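Local atomic coordinates of WGR domain-containing protein (Bacteroides fragilis, PDB entry 2RA8), a protein that is of unknown function but joins a WGR domain, a module found in some DNA-binding proteins such as poly(ADP-ribose) polymerases, to a region of leucine-rich repeats. Residues D19-V27 / Q39-E50; V94-K102 / I127-F138. One frame throughout, in Å; residues are numbered along the deposited sequence.

Interaction 1 comes first along the chain and closes before interaction 2 opens. Their centres are 49 Å apart and their nearest atoms about 30 Å, so the two do not touch. Interaction 1 (19-27 with 39-50) lies in the WGR domain, where strands 13-21, 24-31 and 37-42 of the antiparallel sheet meet helix 46-62. Interaction 2 (94-102 with 127-138) belongs to the leucine-rich part, pairing helix 96-102 with helices 125-132 and 135-138 beside the first strands of the long parallel sheet. The two contacts share no strand or helix and so belong to separately built parts of the chain, consistent with a WGR domain joined to a repeat region.

Interaction 1 (D19-V27 / Q39-E50); sequences DVRGTDVIV and QVKNFSSAGEAE
V25 and F43 meet where strand 24-27 pairs with strand 39-42 and the chain swings over into helix 46-50. V25 holds CG1 anti to its own backbone N (chi1 174°), which leaves CG2 to lean obliquely on the F43 ring, 3.4 Å from CE2. The same methyl lies 4.0 Å from A49 CB, and V20 CG1 is equally far from that carbon. Branched valines suit extended strands, while the small alanine lets the helix settle close to them. This is the tight side.

The backbones pair antiparallel, V25 with K41 and V27 with Q39 each exchanging two hydrogen bonds; V27 N to Q39 O is nearly straight (2.8 Å, 171°). At the hairpin's far end, F43 N reaches T23 O by a more bent bond (135°).

The sheet face bearing D24, I26, V40 and N42 is looser. I26 CG1 comes only within 4.3 Å of V40 CG1, and polar groups fit this more exposed surface. T23 OG1 donates to N42 OD1 at 2.8 Å, in the plane of the amide carbonyl, although N42 OD1 also lies close to D24 OD1, another acceptor, which leaves the amide's orientation doubtful. G22, with its positive phi, fits the type II' turn that presents T23.

Around the contact, V25 also packs on I18 of strand 13-21, and V20 and F43 reach A53 and A52 further along helix 46-62. Strand 37-42 is the outermost of its sheet within the chain; beside it, W158 of the second subunit packs on Q39 and K41.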
# COMPACT_ATOMS: atom_id res chain seq x y z
N ASP A 19 6.38 26.87 -10.20
CA ASP A 19 6.77 28.22 -10.57
C ASP A 19 7.22 28.95 -9.34
O ASP A 19 6.61 28.79 -8.28
CB ASP A 19 5.58 28.96 -11.20
CG ASP A 19 5.97 30.26 -11.89
OD1 ASP A 19 7.12 30.38 -12.34
OD2 ASP A 19 5.10 31.15 -12.00
N VAL A 20 8.30 29.72 -9.45
CA VAL A 20 8.78 30.48 -8.31
C VAL A 20 8.58 31.94 -8.57
O VAL A 20 9.08 32.48 -9.56
CB VAL A 20 10.28 30.25 -8.01
CG1 VAL A 20 10.71 31.15 -6.84
CG2 VAL A 20 10.54 28.80 -7.65
N ARG A 21 7.82 32.60 -7.69
CA ARG A 21 7.58 34.03 -7.82
C ARG A 21 7.92 34.69 -6.51
O ARG A 21 7.19 34.55 -5.53
CB ARG A 21 6.12 34.30 -8.20
CG ARG A 21 5.82 33.99 -9.66
CD ARG A 21 4.40 34.35 -10.03
NE ARG A 21 4.13 34.06 -11.44
CZ ARG A 21 2.97 34.32 -12.05
NH1 ARG A 21 1.97 34.88 -11.39
NH2 ARG A 21 2.82 34.01 -13.34
N GLY A 22 9.06 35.37 -6.50
CA GLY A 22 9.50 36.04 -5.29
C GLY A 22 10.02 35.00 -4.32
O GLY A 22 10.96 34.27 -4.62
N THR A 23 9.39 34.93 -3.15
CA THR A 23 9.78 33.98 -2.12
C THR A 23 8.77 32.84 -2.07
O THR A 23 8.86 31.95 -1.22
CB THR A 23 9.82 34.65 -0.73
OG1 THR A 23 8.61 35.39 -0.53
CG2 THR A 23 11.02 35.60 -0.63
N ASP A 24 7.80 32.88 -2.97
CA ASP A 24 6.77 31.85 -3.03
C ASP A 24 7.00 30.82 -4.11
O ASP A 24 7.37 31.15 -5.24
CB ASP A 24 5.39 32.48 -3.26
CG ASP A 24 4.90 33.29 -2.06
OD1 ASP A 24 5.07 32.82 -0.92
OD2 ASP A 24 4.35 34.39 -2.27
N VAL A 25 6.79 29.55 -3.76
CA VAL A 25 6.91 28.45 -4.70
C VAL A 25 5.48 28.03 -4.94
O VAL A 25 4.75 27.69 -3.99
CB VAL A 25 7.71 27.26 -4.12
CG1 VAL A 25 7.67 26.09 -5.09
CG2 VAL A 25 9.16 27.67 -3.86
N ILE A 26 5.05 28.06 -6.20
CA ILE A 26 3.69 27.71 -6.56
C ILE A 26 3.59 26.41 -7.34
O ILE A 26 4.11 26.31 -8.46
CB ILE A 26 3.04 28.84 -7.38
CG1 ILE A 26 3.20 30.17 -6.63
CG2 ILE A 26 1.57 28.53 -7.63
CD1 ILE A 26 2.81 31.38 -7.44
N VAL A 27 2.93 25.43 -6.74
CA VAL A 27 2.74 24.12 -7.34
C VAL A 27 1.29 23.94 -7.75
O VAL A 27 0.37 24.34 -7.03
CB VAL A 27 3.13 22.99 -6.34
CG1 VAL A 27 2.56 21.66 -6.79
CG2 VAL A 27 4.64 22.89 -6.22
N GLN A 39 -0.90 24.63 -4.54
CA GLN A 39 -0.27 24.76 -3.24
C GLN A 39 0.77 25.83 -3.34
O GLN A 39 1.56 25.87 -4.29
CB GLN A 39 0.39 23.43 -2.83
CG GLN A 39 -0.57 22.25 -2.81
CD GLN A 39 0.10 20.95 -2.40
OE1 GLN A 39 1.18 20.61 -2.90
NE2 GLN A 39 -0.53 20.21 -1.49
N VAL A 40 0.76 26.74 -2.37
CA VAL A 40 1.71 27.84 -2.32
C VAL A 40 2.49 27.74 -1.04
O VAL A 40 1.93 27.51 0.04
CB VAL A 40 0.98 29.18 -2.38
CG1 VAL A 40 1.98 30.32 -2.49
CG2 VAL A 40 0.01 29.18 -3.56
N LYS A 41 3.81 27.90 -1.15
CA LYS A 41 4.66 27.81 0.03
C LYS A 41 5.62 28.96 0.04
O LYS A 41 6.40 29.14 -0.90
CB LYS A 41 5.42 26.47 0.01
CG LYS A 41 6.14 26.13 1.29
CD LYS A 41 6.35 24.61 1.44
CE LYS A 41 7.16 23.99 0.30
NZ LYS A 41 6.39 23.74 -0.97
N ASN A 42 5.57 29.74 1.11
CA ASN A 42 6.44 30.91 1.25
C ASN A 42 7.74 30.55 1.90
O ASN A 42 7.81 29.69 2.77
CB ASN A 42 5.75 32.00 2.06
CG ASN A 42 6.51 33.31 2.04
OD1 ASN A 42 6.88 33.80 0.97
ND2 ASN A 42 6.74 33.88 3.21
N PHE A 43 8.80 31.23 1.46
CA PHE A 43 10.14 31.00 1.99
C PHE A 43 10.77 32.28 2.47
O PHE A 43 10.36 33.38 2.09
CB PHE A 43 11.01 30.35 0.90
CG PHE A 43 10.63 28.93 0.61
CD1 PHE A 43 11.30 27.88 1.22
CD2 PHE A 43 9.56 28.65 -0.23
CE1 PHE A 43 10.90 26.58 1.02
CE2 PHE A 43 9.17 27.34 -0.44
CZ PHE A 43 9.84 26.31 0.19
N SER A 44 11.78 32.13 3.32
CA SER A 44 12.51 33.24 3.91
C SER A 44 13.19 34.14 2.90
O SER A 44 13.45 35.30 3.20
CB SER A 44 13.55 32.72 4.89
OG SER A 44 14.47 31.85 4.25
N SER A 45 13.47 33.62 1.71
CA SER A 45 14.14 34.41 0.69
C SER A 45 14.00 33.79 -0.68
O SER A 45 13.59 32.64 -0.80
CB SER A 45 15.62 34.52 1.01
OG SER A 45 16.23 33.24 0.93
N ALA A 46 14.34 34.54 -1.72
CA ALA A 46 14.25 34.03 -3.08
C ALA A 46 15.20 32.86 -3.26
O ALA A 46 14.93 31.94 -4.03
CB ALA A 46 14.58 35.14 -4.08
N GLY A 47 16.31 32.90 -2.53
CA GLY A 47 17.31 31.85 -2.61
C GLY A 47 16.80 30.53 -2.08
O GLY A 47 16.98 29.49 -2.71
N GLU A 48 16.15 30.58 -0.93
CA GLU A 48 15.60 29.38 -0.33
C GLU A 48 14.47 28.83 -1.17
O GLU A 48 14.28 27.63 -1.27
CB GLU A 48 15.09 29.68 1.08
CG GLU A 48 16.18 30.06 2.07
CD GLU A 48 17.22 28.96 2.23
OE1 GLU A 48 16.84 27.77 2.20
OE2 GLU A 48 18.42 29.29 2.38
N ALA A 49 13.70 29.73 -1.78
CA ALA A 49 12.58 29.33 -2.62
C ALA A 49 13.09 28.55 -3.83
O ALA A 49 12.60 27.46 -4.14
CB ALA A 49 11.80 30.56 -3.06
N GLU A 50 14.09 29.11 -4.50
CA GLU A 50 14.66 28.46 -5.68
C GLU A 50 15.30 27.13 -5.33
O GLU A 50 15.21 26.16 -6.08
CB GLU A 50 15.70 29.37 -6.33
CG GLU A 50 15.11 30.65 -6.90
CD GLU A 50 14.38 30.42 -8.21
OE1 GLU A 50 13.98 29.26 -8.48
OE2 GLU A 50 14.20 31.40 -8.96
O HOH W 1 4.48 24.50 -2.81

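Interaction 2 (V94-K102 / I127-F138); sequences VNLMDKILK and IADGIVENKEKF
Bends at chi2 (-74°) and chi3 (117°) fold M97, here selenomethionine, against helix 127-132, bringing SE to 3.7 Å from G130 CA. Glycine suits this place because it has no side chain between the selenium and the helix backbone. I127 CD1 lies 3.7 Å from L96 CD2, the branched chains meeting at a slant.

Further along, L101 sends CD2 across the amide of N134, 3.6 Å from ND2, at about a right angle. N134 ND2 in turn donates to G130 O (2.8 Å), a bond that helps fix the amide's rotation. F138 turns its edge to I100 CG2 and L101 CD2, while I131 CG1 lies over one ring face. K137, extended beyond CG, runs past L101 to place NZ 3.2 Å from L101 O, a weak hydrogen bond near the end of helix 96-102.

Behind these helices, I100 and I127 pack on strand 111-114, and I127 also reaches W146 of strand 143-146, joining the helical layer to the parallel sheet. The chemistry is therefore mainly that of a hydrophobic core: fitted hydrocarbon surfaces probably supply most of the hold, and the weak lysine bond, the one hydrogen bond between the two segments, probably adds little.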
# COMPACT_ATOMS: atom_id res chain seq x y z
N VAL A 94 -25.01 -6.08 -14.27
CA VAL A 94 -24.12 -5.39 -15.20
C VAL A 94 -23.05 -6.31 -15.72
O VAL A 94 -22.44 -7.07 -14.98
CB VAL A 94 -23.48 -4.15 -14.54
CG1 VAL A 94 -22.45 -3.53 -15.48
CG2 VAL A 94 -24.56 -3.12 -14.21
N ASN A 95 -22.81 -6.22 -17.03
CA ASN A 95 -21.81 -7.03 -17.72
C ASN A 95 -20.59 -6.16 -18.00
O ASN A 95 -20.70 -5.17 -18.70
CB ASN A 95 -22.42 -7.55 -19.03
CG ASN A 95 -21.42 -8.23 -19.93
OD1 ASN A 95 -20.49 -7.60 -20.43
ND2 ASN A 95 -21.59 -9.54 -20.13
N LEU A 96 -19.43 -6.54 -17.46
CA LEU A 96 -18.20 -5.76 -17.65
C LEU A 96 -17.90 -5.43 -19.08
O LEU A 96 -17.52 -4.30 -19.40
CB LEU A 96 -16.99 -6.49 -17.04
CG LEU A 96 -15.64 -5.76 -17.16
CD1 LEU A 96 -15.73 -4.40 -16.47
CD2 LEU A 96 -14.53 -6.60 -16.54
N MSE A 97 -18.03 -6.41 -19.96
CA MSE A 97 -17.75 -6.18 -21.37
C MSE A 97 -18.63 -5.10 -21.94
O MSE A 97 -18.23 -4.40 -22.87
CB MSE A 97 -17.92 -7.46 -22.16
CG MSE A 97 -16.64 -8.23 -22.32
SE MSE A 97 -15.51 -7.36 -23.61
CE MSE A 97 -13.98 -6.88 -22.53
N ASP A 98 -19.83 -4.96 -21.39
CA ASP A 98 -20.75 -3.93 -21.86
C ASP A 98 -20.29 -2.57 -21.39
O ASP A 98 -20.49 -1.58 -22.08
CB ASP A 98 -22.18 -4.19 -21.37
CG ASP A 98 -22.82 -5.38 -22.07
OD1 ASP A 98 -22.62 -5.53 -23.30
OD2 ASP A 98 -23.55 -6.14 -21.40
N LYS A 99 -19.68 -2.52 -20.20
CA LYS A 99 -19.18 -1.26 -19.66
C LYS A 99 -18.05 -0.76 -20.52
O LYS A 99 -17.94 0.44 -20.78
CB LYS A 99 -18.64 -1.42 -18.23
CG LYS A 99 -19.70 -1.35 -17.14
CD LYS A 99 -19.25 -0.48 -15.96
CE LYS A 99 -18.13 -1.12 -15.16
NZ LYS A 99 -17.74 -0.27 -13.99
N ILE A 100 -17.22 -1.68 -20.99
CA ILE A 100 -16.09 -1.32 -21.83
C ILE A 100 -16.55 -0.94 -23.22
O ILE A 100 -16.26 0.15 -23.70
CB ILE A 100 -15.09 -2.50 -21.94
CG1 ILE A 100 -14.67 -2.94 -20.53
CG2 ILE A 100 -13.87 -2.08 -22.75
CD1 ILE A 100 -13.87 -4.22 -20.50
N LEU A 101 -17.29 -1.85 -23.87
CA LEU A 101 -17.80 -1.61 -25.22
C LEU A 101 -18.66 -0.36 -25.31
O LEU A 101 -18.82 0.21 -26.39
CB LEU A 101 -18.61 -2.82 -25.71
CG LEU A 101 -17.87 -4.13 -26.00
CD1 LEU A 101 -18.89 -5.24 -26.23
CD2 LEU A 101 -16.96 -3.99 -27.23
N LYS A 102 -19.22 0.07 -24.18
CA LYS A 102 -20.07 1.26 -24.13
C LYS A 102 -19.33 2.58 -24.06
O LYS A 102 -19.69 3.54 -24.74
CB LYS A 102 -21.03 1.18 -22.93
CG LYS A 102 -21.74 2.50 -22.60
CD LYS A 102 -20.95 3.33 -21.58
CE LYS A 102 -21.19 4.83 -21.74
NZ LYS A 102 -22.61 5.25 -21.59
N ILE A 127 -14.76 -11.69 -21.38
CA ILE A 127 -13.89 -10.57 -21.71
C ILE A 127 -13.03 -10.92 -22.91
O ILE A 127 -12.96 -10.16 -23.88
CB ILE A 127 -13.00 -10.22 -20.51
CG1 ILE A 127 -13.86 -10.14 -19.22
CG2 ILE A 127 -12.28 -8.91 -20.76
CD1 ILE A 127 -14.99 -9.11 -19.28
N ALA A 128 -12.38 -12.08 -22.87
CA ALA A 128 -11.54 -12.49 -23.99
C ALA A 128 -12.38 -12.60 -25.25
O ALA A 128 -11.98 -12.11 -26.31
CB ALA A 128 -10.87 -13.81 -23.69
N ASP A 129 -13.53 -13.26 -25.15
CA ASP A 129 -14.43 -13.45 -26.28
C ASP A 129 -14.97 -12.13 -26.78
O ASP A 129 -14.99 -11.87 -27.99
CB ASP A 129 -15.60 -14.35 -25.90
CG ASP A 129 -15.20 -15.81 -25.77
OD1 ASP A 129 -14.11 -16.09 -25.22
OD2 ASP A 129 -15.97 -16.68 -26.22
N GLY A 130 -15.39 -11.29 -25.84
CA GLY A 130 -15.92 -9.98 -26.21
C GLY A 130 -14.91 -9.17 -27.01
O GLY A 130 -15.26 -8.56 -28.01
N ILE A 131 -13.65 -9.17 -26.57
CA ILE A 131 -12.62 -8.42 -27.29
C ILE A 131 -12.39 -9.01 -28.66
O ILE A 131 -12.37 -8.28 -29.66
CB ILE A 131 -11.29 -8.39 -26.49
CG1 ILE A 131 -11.43 -7.47 -25.27
CG2 ILE A 131 -10.15 -7.91 -27.38
CD1 ILE A 131 -10.27 -7.59 -24.25
N VAL A 132 -12.23 -10.33 -28.73
CA VAL A 132 -12.00 -11.00 -30.00
C VAL A 132 -13.10 -10.72 -31.00
O VAL A 132 -12.84 -10.61 -32.20
CB VAL A 132 -11.85 -12.54 -29.78
CG1 VAL A 132 -11.78 -13.28 -31.12
CG2 VAL A 132 -10.60 -12.82 -28.97
N GLU A 133 -14.33 -10.60 -30.51
CA GLU A 133 -15.48 -10.35 -31.38
C GLU A 133 -15.64 -8.90 -31.74
O GLU A 133 -16.49 -8.54 -32.55
CB GLU A 133 -16.77 -10.84 -30.72
CG GLU A 133 -16.85 -12.37 -30.54
CD GLU A 133 -18.04 -12.80 -29.68
OE1 GLU A 133 -19.19 -12.45 -30.02
OE2 GLU A 133 -17.82 -13.48 -28.65
N ASN A 134 -14.80 -8.04 -31.15
CA ASN A 134 -14.85 -6.61 -31.43
C ASN A 134 -13.45 -6.08 -31.61
O ASN A 134 -13.10 -5.02 -31.09
CB ASN A 134 -15.53 -5.86 -30.28
CG ASN A 134 -17.00 -6.22 -30.15
OD1 ASN A 134 -17.82 -5.80 -30.97
ND2 ASN A 134 -17.34 -7.00 -29.13
N LYS A 135 -12.64 -6.81 -32.38
CA LYS A 135 -11.26 -6.41 -32.63
C LYS A 135 -11.11 -4.96 -33.07
O LYS A 135 -10.18 -4.27 -32.65
CB LYS A 135 -10.61 -7.34 -33.68
CG LYS A 135 -9.13 -7.02 -33.95
CD LYS A 135 -8.49 -7.99 -34.94
CE LYS A 135 -7.02 -7.64 -35.18
NZ LYS A 135 -6.30 -8.64 -36.02
N GLU A 136 -12.04 -4.49 -33.91
CA GLU A 136 -11.96 -3.11 -34.41
C GLU A 136 -11.92 -2.06 -33.32
O GLU A 136 -11.26 -1.04 -33.48
CB GLU A 136 -13.12 -2.80 -35.38
CG GLU A 136 -14.46 -2.53 -34.71
CD GLU A 136 -15.14 -3.79 -34.20
OE1 GLU A 136 -16.12 -3.67 -33.43
OE2 GLU A 136 -14.70 -4.90 -34.57
N LYS A 137 -12.62 -2.29 -32.21
CA LYS A 137 -12.64 -1.32 -31.12
C LYS A 137 -11.43 -1.35 -30.22
O LYS A 137 -11.20 -0.41 -29.47
CB LYS A 137 -13.86 -1.52 -30.23
CG LYS A 137 -15.20 -1.21 -30.87
CD LYS A 137 -16.29 -1.14 -29.81
CE LYS A 137 -17.65 -0.85 -30.44
NZ LYS A 137 -18.74 -0.79 -29.44
N PHE A 138 -10.65 -2.43 -30.29
CA PHE A 138 -9.46 -2.56 -29.44
C PHE A 138 -8.19 -2.65 -30.24
O PHE A 138 -7.09 -2.76 -29.69
CB PHE A 138 -9.57 -3.82 -28.55
CG PHE A 138 -10.78 -3.84 -27.65
CD1 PHE A 138 -12.01 -4.29 -28.12
CD2 PHE A 138 -10.68 -3.41 -26.33
CE1 PHE A 138 -13.13 -4.31 -27.28
CE2 PHE A 138 -11.79 -3.43 -25.49
CZ PHE A 138 -13.01 -3.87 -25.96